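Local coordinates for protein DHC, diheme cytochrome c (Rhodobacter sphaeroides, PDB 2FWT) that carries two covalently bound c-type hemes and probably passes electrons to the oxygen-binding sphaeroides heme protein SHP, at residues P7-E12 against G53-Y58; L25-W30 against A61-S66. One frame throughout, in Å; residues are numbered along the deposited sequence.

Contact 1: P7-E12 against G53-Y58; sequences PLTRTE and GQIESY
The Y58 ring is met obliquely by T9, whose OG1 stands 3.6 Å from Y58 CD2. D6, just before helix 7-12, also touches the Y58 side chain. With CG anti to the backbone N (chi1 164°), the Y58 ring is set beside T9. T9 OG1 also touches I55 CG2, but its polar partner is D6, whose OD1 it hydrogen-bonds. The T9 methyl CG2 lies 4.1 Å from I55 CG2. Helix 7-12 leads into the heme attachment site, for C13 follows directly, and it packs across helix 49-61. The axes of segments 7-12 and 53-58 cross at -108° and come within 9.3 Å, and T9 and I55 are closest in the backbone. No hydrogen bond joins the two segments. I55 reaches between L8 and E12. I55 CG1 meets L8 CD1 at 3.7 Å, and I55 CD1 lies against E12 CB at 3.8 Å. An alanine in place of I55 would probably take away the apolar surface given to L8 CD1 and to E12 CB and CG, and open a gap between the helices. L8 CD1 touches Q54 CB as well, at 3.6 Å. The E12 chain bends at chi2 (-76°), and its carboxylate leads away from helix 49-61.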
loop_
_atom_site.group_PDB
_atom_site.type_symbol
_atom_site.label_atom_id
_atom_site.label_comp_id
_atom_site.label_asym_id
_atom_site.label_seq_id
_atom_site.Cartn_x
_atom_site.Cartn_y
_atom_site.Cartn_z
ATOM N N PRO A 7 12.646 -7.925 3.542
ATOM C CA PRO A 7 12.096 -8.734 4.641
ATOM C C PRO A 7 11.422 -7.982 5.782
ATOM O O PRO A 7 10.343 -8.389 6.203
ATOM C CB PRO A 7 13.319 -9.521 5.134
ATOM C CG PRO A 7 14.193 -9.592 3.924
ATOM C CD PRO A 7 14.047 -8.286 3.248
ATOM N N LEU A 8 11.999 -6.870 6.252
ATOM C CA LEU A 8 11.389 -6.125 7.354
ATOM C C LEU A 8 10.049 -5.535 6.938
ATOM O O LEU A 8 9.093 -5.556 7.687
ATOM C CB LEU A 8 12.266 -4.942 7.755
ATOM C CG LEU A 8 12.406 -4.462 9.196
ATOM C CD1 LEU A 8 12.800 -3.017 9.221
ATOM C CD2 LEU A 8 11.336 -4.799 10.176
ATOM N N THR A 9 10.025 -4.926 5.758
ATOM C CA THR A 9 8.788 -4.322 5.262
ATOM C C THR A 9 7.754 -5.419 5.010
ATOM O O THR A 9 6.611 -5.272 5.421
ATOM C CB THR A 9 9.034 -3.502 3.994
ATOM O OG1 THR A 9 10.008 -2.482 4.284
ATOM C CG2 THR A 9 7.736 -2.887 3.509
ATOM N N ARG A 10 8.153 -6.513 4.361
ATOM C CA ARG A 10 7.208 -7.584 4.042
ATOM C C ARG A 10 6.603 -8.151 5.333
ATOM O O ARG A 10 5.408 -8.392 5.390
ATOM C CB ARG A 10 7.856 -8.674 3.170
ATOM C CG ARG A 10 6.985 -9.937 2.859
ATOM C CD ARG A 10 6.029 -9.711 1.705
ATOM N NE ARG A 10 5.121 -10.812 1.300
ATOM C CZ ARG A 10 4.257 -11.479 2.085
ATOM N NH1 ARG A 10 4.187 -11.283 3.405
ATOM N NH2 ARG A 10 3.483 -12.417 1.529
ATOM N N THR A 11 7.421 -8.305 6.373
ATOM C CA THR A 11 6.987 -8.796 7.668
ATOM C C THR A 11 6.088 -7.824 8.395
ATOM O O THR A 11 4.992 -8.180 8.817
ATOM C CB THR A 11 8.232 -9.095 8.558
ATOM O OG1 THR A 11 8.908 -10.222 7.992
ATOM C CG2 THR A 11 7.842 -9.412 9.984
ATOM N N GLU A 12 6.503 -6.574 8.534
ATOM C CA GLU A 12 5.718 -5.674 9.345
ATOM C C GLU A 12 4.466 -5.167 8.633
ATOM O O GLU A 12 3.484 -4.817 9.294
ATOM C CB GLU A 12 6.542 -4.465 9.791
ATOM C CG GLU A 12 7.742 -4.830 10.672
ATOM C CD GLU A 12 7.419 -5.176 12.109
ATOM O OE1 GLU A 12 6.250 -5.096 12.584
ATOM O OE2 GLU A 12 8.413 -5.534 12.799
ATOM N N GLY A 53 12.117 3.785 10.571
ATOM C CA GLY A 53 13.064 4.423 9.664
ATOM C C GLY A 53 13.592 3.512 8.579
ATOM O O GLY A 53 13.773 3.925 7.419
ATOM N N GLN A 54 13.869 2.271 8.929
ATOM C CA GLN A 54 14.320 1.303 7.927
ATOM C C GLN A 54 13.269 1.007 6.855
ATOM O O GLN A 54 13.616 0.894 5.667
ATOM C CB GLN A 54 14.761 -0.040 8.541
ATOM C CG GLN A 54 16.131 -0.007 9.226
ATOM C CD GLN A 54 17.404 -0.154 8.337
ATOM O OE1 GLN A 54 18.499 -0.221 8.905
ATOM N NE2 GLN A 54 17.282 -0.219 6.992
ATOM N N ILE A 55 12.018 0.833 7.278
ATOM C CA ILE A 55 10.940 0.528 6.333
ATOM C C ILE A 55 10.734 1.768 5.471
ATOM O O ILE A 55 10.647 1.682 4.246
ATOM C CB ILE A 55 9.669 0.118 7.064
ATOM C CG1 ILE A 55 9.904 -1.246 7.741
ATOM C CG2 ILE A 55 8.434 0.142 6.187
ATOM C CD1 ILE A 55 8.848 -1.567 8.760
ATOM N N GLU A 56 10.680 2.916 6.122
ATOM C CA GLU A 56 10.474 4.157 5.394
ATOM C C GLU A 56 11.558 4.387 4.346
ATOM O O GLU A 56 11.302 4.793 3.217
ATOM C CB GLU A 56 10.375 5.340 6.350
ATOM C CG GLU A 56 10.029 6.620 5.623
ATOM C CD GLU A 56 9.897 7.833 6.517
ATOM O OE1 GLU A 56 9.778 7.660 7.751
ATOM O OE2 GLU A 56 9.919 8.956 5.963
ATOM N N SER A 57 12.795 4.147 4.713
ATOM C CA SER A 57 13.888 4.333 3.762
ATOM C C SER A 57 13.709 3.447 2.513
ATOM O O SER A 57 13.909 3.904 1.385
ATOM C CB SER A 57 15.246 4.086 4.444
ATOM O OG SER A 57 16.281 4.022 3.447
ATOM N N TYR A 58 13.300 2.192 2.709
ATOM C CA TYR A 58 13.070 1.278 1.609
ATOM C C TYR A 58 11.918 1.779 0.732
ATOM O O TYR A 58 12.039 1.807 -0.502
ATOM C CB TYR A 58 12.792 -0.153 2.129
ATOM C CG TYR A 58 12.176 -1.052 1.085
ATOM C CD1 TYR A 58 12.961 -1.686 0.149
ATOM C CD2 TYR A 58 10.794 -1.262 1.026
ATOM C CE1 TYR A 58 12.398 -2.461 -0.848
ATOM C CE2 TYR A 58 10.229 -2.070 0.038
ATOM C CZ TYR A 58 11.038 -2.668 -0.878
ATOM O OH TYR A 58 10.511 -3.463 -1.858
#

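Contact 2: L25-W30 against A61-S66; sequences LPARSW and ANAADS. With HEC (heme c), chain C.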
loop_
_atom_site.group_PDB
_atom_site.type_symbol
_atom_site.label_atom_id
_atom_site.label_comp_id
_atom_site.label_asym_id
_atom_site.label_seq_id
_atom_site.Cartn_x
_atom_site.Cartn_y
_atom_site.Cartn_z
ATOM N N LEU A 25 3.094 4.195 -4.525
ATOM C CA LEU A 25 2.897 5.529 -3.971
ATOM C C LEU A 25 4.159 6.365 -4.111
ATOM O O LEU A 25 5.280 5.836 -4.125
ATOM C CB LEU A 25 2.512 5.464 -2.478
ATOM C CG LEU A 25 1.099 4.930 -2.160
ATOM C CD1 LEU A 25 0.940 4.787 -0.672
ATOM C CD2 LEU A 25 0.049 5.886 -2.697
ATOM N N PRO A 26 3.985 7.681 -4.199
ATOM C CA PRO A 26 5.151 8.547 -4.178
ATOM C C PRO A 26 5.802 8.647 -2.797
ATOM O O PRO A 26 5.166 8.389 -1.763
ATOM C CB PRO A 26 4.598 9.882 -4.615
ATOM C CG PRO A 26 3.153 9.853 -4.198
ATOM C CD PRO A 26 2.719 8.435 -4.364
ATOM N N ALA A 27 7.058 9.057 -2.788
ATOM C CA ALA A 27 7.849 9.134 -1.546
ATOM C C ALA A 27 7.151 9.924 -0.454
ATOM O O ALA A 27 7.101 9.484 0.710
ATOM C CB ALA A 27 9.216 9.677 -1.820
ATOM N N ARG A 28 6.584 11.066 -0.798
ATOM C CA ARG A 28 5.951 11.902 0.230
ATOM C C ARG A 28 4.776 11.225 0.934
ATOM O O ARG A 28 4.519 11.491 2.098
ATOM C CB ARG A 28 5.500 13.217 -0.360
ATOM C CG ARG A 28 4.350 13.127 -1.335
ATOM C CD ARG A 28 4.263 14.458 -2.098
ATOM N NE ARG A 28 3.175 14.428 -3.056
ATOM C CZ ARG A 28 3.249 13.911 -4.290
ATOM N NH1 ARG A 28 4.370 13.396 -4.756
ATOM N NH2 ARG A 28 2.172 13.920 -5.056
ATOM N N SER A 29 4.086 10.341 0.211
ATOM C CA SER A 29 2.968 9.561 0.732
ATOM C C SER A 29 3.462 8.479 1.699
ATOM O O SER A 29 2.918 8.315 2.784
ATOM C CB SER A 29 2.156 8.939 -0.401
ATOM O OG SER A 29 1.496 9.938 -1.195
ATOM N N TRP A 30 4.504 7.743 1.324
ATOM C CA TRP A 30 5.094 6.790 2.262
ATOM C C TRP A 30 5.594 7.478 3.529
ATOM O O TRP A 30 5.372 6.984 4.636
ATOM C CB TRP A 30 6.203 6.008 1.608
ATOM C CG TRP A 30 5.773 5.042 0.528
ATOM C CD1 TRP A 30 6.219 5.014 -0.743
ATOM C CD2 TRP A 30 4.845 3.963 0.649
ATOM N NE1 TRP A 30 5.638 4.023 -1.416
ATOM C CE2 TRP A 30 4.799 3.334 -0.590
ATOM C CE3 TRP A 30 4.045 3.467 1.700
ATOM C CZ2 TRP A 30 3.993 2.219 -0.841
ATOM C CZ3 TRP A 30 3.251 2.340 1.462
ATOM C CH2 TRP A 30 3.236 1.727 0.211
ATOM N N ALA A 61 12.950 4.950 -1.201
ATOM C CA ALA A 61 13.955 4.668 -2.227
ATOM C C ALA A 61 13.368 3.952 -3.426
ATOM O O ALA A 61 13.942 4.034 -4.514
ATOM C CB ALA A 61 15.101 3.813 -1.640
ATOM N N ASN A 62 12.243 3.265 -3.226
ATOM C CA ASN A 62 11.587 2.491 -4.251
ATOM C C ASN A 62 10.211 2.999 -4.659
ATOM O O ASN A 62 9.465 2.315 -5.348
ATOM C CB ASN A 62 11.555 1.032 -3.807
ATOM C CG ASN A 62 12.924 0.447 -3.736
ATOM O OD1 ASN A 62 13.470 0.121 -4.775
ATOM N ND2 ASN A 62 13.527 0.359 -2.533
ATOM N N ALA A 63 9.944 4.259 -4.331
ATOM C CA ALA A 63 8.634 4.860 -4.485
ATOM C C ALA A 63 8.318 5.089 -5.971
ATOM O O ALA A 63 9.210 4.995 -6.843
ATOM C CB ALA A 63 8.600 6.152 -3.723
ATOM N N ALA A 64 7.054 5.355 -6.252
ATOM C CA ALA A 64 6.583 5.653 -7.601
ATOM C C ALA A 64 7.360 6.761 -8.319
ATOM O O ALA A 64 7.528 6.706 -9.553
ATOM C CB ALA A 64 5.110 6.000 -7.567
ATOM N N ASP A 65 7.808 7.761 -7.558
ATOM C CA ASP A 65 8.545 8.909 -8.091
ATOM C C ASP A 65 10.043 8.854 -7.813
ATOM O O ASP A 65 10.727 9.860 -7.955
ATOM C CB ASP A 65 7.961 10.217 -7.563
ATOM C CG ASP A 65 8.005 10.321 -6.047
ATOM O OD1 ASP A 65 8.229 9.289 -5.361
ATOM O OD2 ASP A 65 7.814 11.442 -5.538
ATOM N N SER A 66 10.550 7.673 -7.477
ATOM C CA SER A 66 11.976 7.502 -7.222
ATOM C C SER A 66 12.773 7.475 -8.516
ATOM O O SER A 66 12.247 7.146 -9.577
ATOM C CB SER A 66 12.227 6.230 -6.410
ATOM O OG SER A 66 11.843 5.078 -7.107
HETATM FE FE HEC C . -1.824 -0.545 6.596
HETATM C CHA HEC C . -4.401 0.622 4.745
HETATM C CHB HEC C . 0.401 0.676 4.281
HETATM C CHC HEC C . 0.761 -1.819 8.383
HETATM C CHD HEC C . -3.996 -1.631 8.988
HETATM N NA HEC C . -1.959 0.427 4.840
HETATM C C1A HEC C . -3.142 0.830 4.246
HETATM C C2A HEC C . -2.869 1.514 3.016
HETATM C C3A HEC C . -1.527 1.521 2.875
HETATM C C4A HEC C . -0.941 0.835 4.015
HETATM C CMA HEC C . -0.730 2.115 1.729
HETATM C CAA HEC C . -3.933 2.091 2.074
HETATM C CBA HEC C . -4.554 1.031 1.167
HETATM C CGA HEC C . -5.385 1.708 0.094
HETATM O O1A HEC C . -4.797 2.142 -0.918
HETATM O O2A HEC C . -6.631 1.806 0.243
HETATM N NB HEC C . 0.197 -0.572 6.375
HETATM C C1B HEC C . 0.925 0.057 5.392
HETATM C C2B HEC C . 2.332 -0.067 5.701
HETATM C C3B HEC C . 2.422 -0.753 6.859
HETATM C C4B HEC C . 1.082 -1.134 7.258
HETATM C CMB HEC C . 3.429 0.597 4.840
HETATM C CAB HEC C . 3.680 -1.131 7.673
HETATM C CBB HEC C . 4.331 -0.058 8.240
HETATM N NC HEC C . -1.667 -1.548 8.344
HETATM C C1C HEC C . -0.491 -2.000 8.904
HETATM C C2C HEC C . -0.794 -2.738 10.103
HETATM C C3C HEC C . -2.114 -2.681 10.293
HETATM C C4C HEC C . -2.678 -1.940 9.178
HETATM C CMC HEC C . 0.261 -3.408 10.996
HETATM C CAC HEC C . -2.923 -3.284 11.476
HETATM C CBC HEC C . -2.569 -2.968 12.760
HETATM N ND HEC C . -3.804 -0.490 6.824
HETATM C C1D HEC C . -4.518 -0.971 7.922
HETATM C C2D HEC C . -5.927 -0.692 7.754
HETATM C C3D HEC C . -6.075 0.008 6.440
HETATM C C4D HEC C . -4.710 0.086 5.930
HETATM C CMD HEC C . -7.041 -0.988 8.714
HETATM C CAD HEC C . -7.386 0.499 5.840
HETATM C CBD HEC C . -7.985 -0.625 4.986
HETATM C CGD HEC C . -9.332 -0.245 4.420
HETATM O O1D HEC C . -9.649 0.970 4.419
HETATM O O2D HEC C . -10.069 -1.176 3.964
HETATM O O HOH W 1 6.969 12.472 -3.259
#
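The backbones of L25 and A64 are joined by a hydrogen bond, A64 N to L25 O at 2.8 Å, with the donor well above the carbonyl plane. P26 is the N-cap residue of helix 27-34, and the type I turn from A63 to S66 docks against this helix start. D65 supplies the second bond. D65 OD1 accepts from A27 N, in the first turn of the helix, at 2.8 Å, with an N-H...O angle of 163°. The N-H arrives on the syn side, somewhat out of the carboxylate plane. D65 CG sits between its own backbone N and carbonyl carbon (chi1 60°), and the carboxylate turns back over P26. P26 CB touches D65 OD2 at 3.7 Å. The negative charge near the helix start is likely to be favoured by the helix dipole. A63 CB lies 3.4 Å from A27 N and also meets the edge of the W30 ring near CD1. L25 CB lies over one face of that indole, offset toward the rim, and W30 NE1 donates to A22 O. L25 and W30 both belong to the pocket of heme c, where W30 CZ3 meets methyl CMB of the heme at 3.8 Å. R28 NH1 and D65 OD2 are 4.0 Å apart, beyond a salt bridge, and the guanidinium and carboxylate planes are 64° apart. One water accepts from R28 N and R28 NH1 and donates to D65 OD2 at 2.6 Å.

Helix 49-61 ties the two contacts together. Its 53-58 part receives helix 7-12 in contact 1, and the chain then runs on through A61 into the loop that starts at N62, in contact 2. Y58 O bonds N62 ND2 across that junction. The contact centres are 14 Å apart, and the segments alternate along the chain. Helix 27-34 bridges them further: M34 touches I55, T31 bonds E56, W30 touches L59 and A27 touches V60. E12 in contact 1 and L25 and W30 in contact 2 line the same heme c pocket. The I55 side chain is about 5 Å from a heme. The T9 side chain is about 9 Å from that of H17, an axial iron ligand.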